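Side-chain contacts in mannitol dehydrogenase (Pseudomonas fluorescens, PDB 1LJ8), which binds NAD and probably catalyses the NAD-dependent interconversion of mannitol and fructose: residues P13-P18 with H248-A253; G301-L306 with R316-T321. All blocks are in the same frame, centred on the assembly; numbering follows the deposited sequence.

Contact 1 (P13-P18 with H248-A253); sequences PEVKLP and HGIDDA
Glu14 and His248 meet through a single polar bond: His248 ND1 donates to Glu14 OE2 at 2.7 Å, with an N-H...O angle of 164°. The acceptor lies almost in the imidazole plane, at the ring edge, and is approached on its anti lone pair, the one turned away from OE1. Carboxylate and ring are turned 61° against each other, so the two groups do not stack. Glu14 gets there by a folded chain: CG, set between the backbone N and the carbonyl carbon (chi1 70°), lies 3.4 Å from His248 ND1, and a bend at chi2 then swings the carboxylate so that OE2 reaches the ring edge. An alanine in place of Glu14 would probably leave His248 ND1 without this acceptor and the ring freer to turn.

The apolar part is smaller. Ile250 CD1 comes tip to tip with both methyls of Val15, 3.9 Å from Val15 CG2 and 4.0 Å from Val15 CG1.

This contact ties the N-terminal loop to the turn after helix 238-248 of the Rossmann domain, where Gly249 leaves the helical conformation with positive phi. Strand 96-107 lies beside both loops: Val15 packs on Val98, His248 and Ile250 on Val96, and the backbone of Lys16 hydrogen-bonds to those of Val96 and Val98.

Contact 2 (G301-L306 with R316-T321); sequences GSHLAL and RFVHET
Leu306 and Thr321 bring the two backbones closest, their CA atoms 7.0 Å apart, where two successive helices joined by a short connection pack together in the helical C-terminal domain of the mannitol dehydrogenase family. Residues 301-306 are a piece of the long helix 289-313, whereas 316-321 turn out of a loop into the short helix 318-322, with Phe317 at its N-cap position.

Across the gap the touches are few and light. Leu306 CD1 approaches Thr321 OG1 at 3.8 Å, and CD2 of the same leucine lies a little farther from that oxygen, so the branched end of Leu306 crosses over the hydroxyl. His303 offers its ring obliquely to Val318, with NE2 4.3 Å from Val318 CG2. That ring is also stacked with Phe362 of helix 351-362, which Leu306 and Val318 touch as well; the His303 side chain lies about 6 Å from the bound NAD, placing this end of the contact close to the cofactor.

The short helix has its own fastening at the start. Glu320 OE1 accepts from Arg316 N at 2.7 Å, nearly along its C-O axis, and from Phe317 N at 3.1 Å, from above the carboxylate plane, so one carboxylate oxygen grips two amides at the helix start.

Thr321 OG1, set between the backbone N and the carbonyl carbon (chi1 70°), turns back along its own helix to donate to Val318 O at 2.7 Å, in the carbonyl plane and on a lone pair.

Contact 1 joins an N-terminal loop to a loop of the Rossmann domain, while contact 2 lies wholly within the C-terminal domain; their centres are 30 Å apart and they share no helix or strand. Contact 1 is peripheral and partly buried, about 26 Å from the centre of the chain; it joins loops 230 residues apart in sequence and crosses with one directed histidine-carboxylate bond beside a small apolar touch. Contact 2 is buried, joins successive helices, and meets by van der Waals approaches of carbon to a hydroxyl oxygen and an imidazole nitrogen. Each buries 172 Å². Contact 1 lies away from the annotated sites, whereas contact 2 comes near the NAD.

Contact 1 (P13-P18 with H248-A253)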
loop_
_atom_site.group_PDB
_atom_site.type_symbol
_atom_site.label_atom_id
_atom_site.label_comp_id
_atom_site.label_asym_id
_atom_site.label_seq_id
_atom_site.Cartn_x
_atom_site.Cartn_y
_atom_site.Cartn_z
ATOM N N PRO A 13 -14.498 -14.943 -25.574
ATOM C CA PRO A 13 -15.778 -15.193 -24.902
ATOM C C PRO A 13 -15.779 -15.168 -23.379
ATOM O O PRO A 13 -16.731 -14.695 -22.765
ATOM C CB PRO A 13 -16.177 -16.586 -25.414
ATOM C CG PRO A 13 -15.523 -16.678 -26.717
ATOM C CD PRO A 13 -14.172 -16.046 -26.497
ATOM N N GLU A 14 -14.715 -15.682 -22.776
ATOM C CA GLU A 14 -14.640 -15.758 -21.323
ATOM C C GLU A 14 -14.398 -14.415 -20.660
ATOM O O GLU A 14 -14.524 -14.301 -19.454
ATOM C CB GLU A 14 -13.523 -16.733 -20.889
ATOM C CG GLU A 14 -12.048 -16.261 -21.144
ATOM C CD GLU A 14 -11.503 -16.622 -22.540
ATOM O OE1 GLU A 14 -12.295 -16.944 -23.461
ATOM O OE2 GLU A 14 -10.253 -16.553 -22.737
ATOM N N VAL A 15 -14.032 -13.410 -21.445
ATOM C CA VAL A 15 -13.719 -12.100 -20.888
ATOM C C VAL A 15 -14.998 -11.361 -20.482
ATOM O O VAL A 15 -15.851 -11.092 -21.332
ATOM C CB VAL A 15 -12.917 -11.254 -21.910
ATOM C CG1 VAL A 15 -12.613 -9.870 -21.310
ATOM C CG2 VAL A 15 -11.611 -11.955 -22.246
ATOM N N LYS A 16 -15.121 -11.025 -19.193
ATOM C CA LYS A 16 -16.290 -10.311 -18.678
ATOM C C LYS A 16 -16.172 -8.827 -19.018
ATOM O O LYS A 16 -15.076 -8.229 -18.955
ATOM C CB LYS A 16 -16.387 -10.503 -17.165
ATOM C CG LYS A 16 -16.156 -11.949 -16.716
ATOM C CD LYS A 16 -17.383 -12.834 -16.783
ATOM C CE LYS A 16 -17.132 -14.160 -15.973
ATOM N NZ LYS A 16 -16.926 -14.052 -14.430
ATOM N N LEU A 17 -17.294 -8.249 -19.440
ATOM C CA LEU A 17 -17.345 -6.841 -19.851
ATOM C C LEU A 17 -18.270 -6.018 -18.969
ATOM O O LEU A 17 -19.199 -6.557 -18.351
ATOM C CB LEU A 17 -17.895 -6.746 -21.284
ATOM C CG LEU A 17 -17.267 -7.658 -22.348
ATOM C CD1 LEU A 17 -18.054 -7.468 -23.636
ATOM C CD2 LEU A 17 -15.756 -7.355 -22.542
ATOM N N PRO A 18 -18.024 -4.715 -18.888
ATOM C CA PRO A 18 -18.880 -3.838 -18.085
ATOM C C PRO A 18 -20.293 -4.039 -18.634
ATOM O O PRO A 18 -20.477 -4.181 -19.867
ATOM C CB PRO A 18 -18.380 -2.454 -18.453
ATOM C CG PRO A 18 -16.913 -2.665 -18.646
ATOM C CD PRO A 18 -16.852 -3.983 -19.407
ATOM N N HIS A 248 -5.711 -15.290 -22.916
ATOM C CA HIS A 248 -7.037 -14.753 -23.201
ATOM C C HIS A 248 -7.122 -13.813 -24.383
ATOM O O HIS A 248 -8.149 -13.192 -24.590
ATOM C CB HIS A 248 -7.609 -14.076 -21.933
ATOM C CG HIS A 248 -7.702 -15.007 -20.765
ATOM N ND1 HIS A 248 -8.647 -16.014 -20.688
ATOM C CD2 HIS A 248 -6.908 -15.150 -19.676
ATOM C CE1 HIS A 248 -8.427 -16.739 -19.605
ATOM N NE2 HIS A 248 -7.373 -16.241 -18.976
ATOM N N GLY A 249 -6.028 -13.715 -25.148
ATOM C CA GLY A 249 -6.019 -12.930 -26.380
ATOM C C GLY A 249 -6.041 -11.420 -26.308
ATOM O O GLY A 249 -6.065 -10.750 -27.345
ATOM N N ILE A 250 -6.015 -10.877 -25.085
ATOM C CA ILE A 250 -6.068 -9.424 -24.931
ATOM C C ILE A 250 -4.673 -8.803 -24.948
ATOM O O ILE A 250 -3.751 -9.283 -24.223
ATOM C CB ILE A 250 -6.697 -9.010 -23.553
ATOM C CG1 ILE A 250 -8.091 -9.653 -23.369
ATOM C CG2 ILE A 250 -6.769 -7.441 -23.488
ATOM C CD1 ILE A 250 -8.707 -9.428 -21.936
ATOM N N ASP A 251 -4.527 -7.734 -25.724
ATOM C CA ASP A 251 -3.260 -7.018 -25.749
ATOM C C ASP A 251 -3.588 -5.796 -24.908
ATOM O O ASP A 251 -4.244 -4.870 -25.370
ATOM C CB ASP A 251 -2.872 -6.620 -27.180
ATOM C CG ASP A 251 -2.610 -7.830 -28.071
ATOM O OD1 ASP A 251 -1.776 -8.670 -27.668
ATOM O OD2 ASP A 251 -3.235 -7.943 -29.178
ATOM N N ASP A 252 -3.182 -5.827 -23.639
ATOM C CA ASP A 252 -3.464 -4.733 -22.713
ATOM C C ASP A 252 -2.096 -4.115 -22.356
ATOM O O ASP A 252 -1.195 -4.818 -21.907
ATOM C CB ASP A 252 -4.167 -5.317 -21.467
ATOM C CG ASP A 252 -4.676 -4.245 -20.512
ATOM O OD1 ASP A 252 -4.106 -3.133 -20.488
ATOM O OD2 ASP A 252 -5.644 -4.530 -19.783
ATOM N N ALA A 253 -1.933 -2.795 -22.545
ATOM C CA ALA A 253 -0.646 -2.183 -22.265
ATOM C C ALA A 253 -0.382 -2.215 -20.754
ATOM O O ALA A 253 0.774 -2.145 -20.340
ATOM C CB ALA A 253 -0.617 -0.708 -22.741
#

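Contact 2 (G301-L306 with R316-T321)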
loop_
_atom_site.group_PDB
_atom_site.type_symbol
_atom_site.label_atom_id
_atom_site.label_comp_id
_atom_site.label_asym_id
_atom_site.label_seq_id
_atom_site.Cartn_x
_atom_site.Cartn_y
_atom_site.Cartn_z
ATOM N N GLY A 301 3.418 -7.473 8.248
ATOM C CA GLY A 301 4.557 -7.805 9.062
ATOM C C GLY A 301 5.205 -9.084 8.542
ATOM O O GLY A 301 6.428 -9.150 8.469
ATOM N N SER A 302 4.412 -10.112 8.197
ATOM C CA SER A 302 5.002 -11.358 7.692
ATOM C C SER A 302 5.672 -11.129 6.338
ATOM O O SER A 302 6.742 -11.708 6.059
ATOM C CB SER A 302 3.913 -12.448 7.558
ATOM O OG SER A 302 3.559 -12.887 8.856
ATOM N N HIS A 303 5.055 -10.265 5.515
ATOM C CA HIS A 303 5.647 -9.981 4.183
ATOM C C HIS A 303 7.060 -9.452 4.403
ATOM O O HIS A 303 7.997 -9.914 3.748
ATOM C CB HIS A 303 4.833 -8.914 3.436
ATOM C CG HIS A 303 3.997 -9.432 2.308
ATOM N ND1 HIS A 303 3.093 -8.619 1.640
ATOM C CD2 HIS A 303 3.917 -10.653 1.718
ATOM C CE1 HIS A 303 2.493 -9.322 0.692
ATOM N NE2 HIS A 303 2.974 -10.555 0.716
ATOM N N LEU A 304 7.235 -8.462 5.292
ATOM C CA LEU A 304 8.605 -7.945 5.505
ATOM C C LEU A 304 9.536 -8.985 6.074
ATOM O O LEU A 304 10.719 -9.059 5.702
ATOM C CB LEU A 304 8.651 -6.710 6.413
ATOM C CG LEU A 304 8.137 -5.377 5.918
ATOM C CD1 LEU A 304 8.817 -4.252 6.744
ATOM C CD2 LEU A 304 8.536 -5.154 4.437
ATOM N N ALA A 305 9.018 -9.814 6.977
ATOM C CA ALA A 305 9.869 -10.861 7.555
ATOM C C ALA A 305 10.345 -11.859 6.496
ATOM O O ALA A 305 11.450 -12.398 6.584
ATOM C CB ALA A 305 9.103 -11.609 8.681
ATOM N N LEU A 306 9.522 -12.113 5.494
ATOM C CA LEU A 306 9.930 -13.035 4.429
ATOM C C LEU A 306 10.789 -12.430 3.318
ATOM O O LEU A 306 11.690 -13.072 2.727
ATOM C CB LEU A 306 8.693 -13.570 3.693
ATOM C CG LEU A 306 7.652 -14.350 4.480
ATOM C CD1 LEU A 306 6.362 -14.593 3.617
ATOM C CD2 LEU A 306 8.340 -15.677 4.857
ATOM N N ARG A 316 12.743 -14.892 -5.668
ATOM C CA ARG A 316 12.251 -13.644 -6.279
ATOM C C ARG A 316 10.730 -13.494 -6.200
ATOM O O ARG A 316 10.193 -12.431 -6.532
ATOM C CB ARG A 316 12.744 -13.527 -7.741
ATOM C CG ARG A 316 14.250 -13.142 -7.857
ATOM C CD ARG A 316 14.579 -11.797 -7.222
ATOM N NE ARG A 316 15.990 -11.355 -7.352
ATOM C CZ ARG A 316 16.974 -11.626 -6.487
ATOM N NH1 ARG A 316 16.737 -12.357 -5.402
ATOM N NH2 ARG A 316 18.188 -11.113 -6.682
ATOM N N PHE A 317 10.021 -14.543 -5.780
ATOM C CA PHE A 317 8.555 -14.469 -5.630
ATOM C C PHE A 317 8.132 -14.914 -4.262
ATOM O O PHE A 317 8.812 -15.743 -3.634
ATOM C CB PHE A 317 7.845 -15.360 -6.654
ATOM C CG PHE A 317 8.122 -14.936 -8.043
ATOM C CD1 PHE A 317 9.220 -15.465 -8.739
ATOM C CD2 PHE A 317 7.344 -13.949 -8.639
ATOM C CE1 PHE A 317 9.535 -15.019 -10.017
ATOM C CE2 PHE A 317 7.649 -13.490 -9.914
ATOM C CZ PHE A 317 8.745 -14.024 -10.608
ATOM N N VAL A 318 7.008 -14.379 -3.803
ATOM C CA VAL A 318 6.495 -14.737 -2.491
ATOM C C VAL A 318 6.202 -16.242 -2.377
ATOM O O VAL A 318 6.528 -16.851 -1.352
ATOM C CB VAL A 318 5.201 -13.928 -2.164
ATOM C CG1 VAL A 318 4.611 -14.376 -0.833
ATOM C CG2 VAL A 318 5.575 -12.418 -2.096
ATOM N N HIS A 319 5.636 -16.853 -3.415
ATOM C CA HIS A 319 5.327 -18.281 -3.304
ATOM C C HIS A 319 6.560 -19.149 -3.161
ATOM O O HIS A 319 6.463 -20.243 -2.603
ATOM C CB HIS A 319 4.480 -18.795 -4.486
ATOM C CG HIS A 319 5.169 -18.731 -5.815
ATOM N ND1 HIS A 319 5.155 -17.606 -6.618
ATOM C CD2 HIS A 319 5.828 -19.685 -6.520
ATOM C CE1 HIS A 319 5.770 -17.869 -7.759
ATOM N NE2 HIS A 319 6.184 -19.126 -7.725
ATOM N N GLU A 320 7.704 -18.667 -3.644
ATOM C CA GLU A 320 8.966 -19.430 -3.520
ATOM C C GLU A 320 9.361 -19.515 -2.064
ATOM O O GLU A 320 9.831 -20.561 -1.621
ATOM C CB GLU A 320 10.085 -18.774 -4.286
ATOM C CG GLU A 320 9.839 -18.924 -5.778
ATOM C CD GLU A 320 10.838 -18.223 -6.613
ATOM O OE1 GLU A 320 11.507 -17.283 -6.146
ATOM O OE2 GLU A 320 10.942 -18.600 -7.799
ATOM N N THR A 321 9.194 -18.421 -1.318
ATOM C CA THR A 321 9.517 -18.488 0.106
ATOM C C THR A 321 8.552 -19.445 0.798
ATOM O O THR A 321 8.934 -20.135 1.740
ATOM C CB THR A 321 9.425 -17.109 0.838
ATOM O OG1 THR A 321 8.041 -16.676 0.933
ATOM C CG2 THR A 321 10.308 -16.077 0.118
#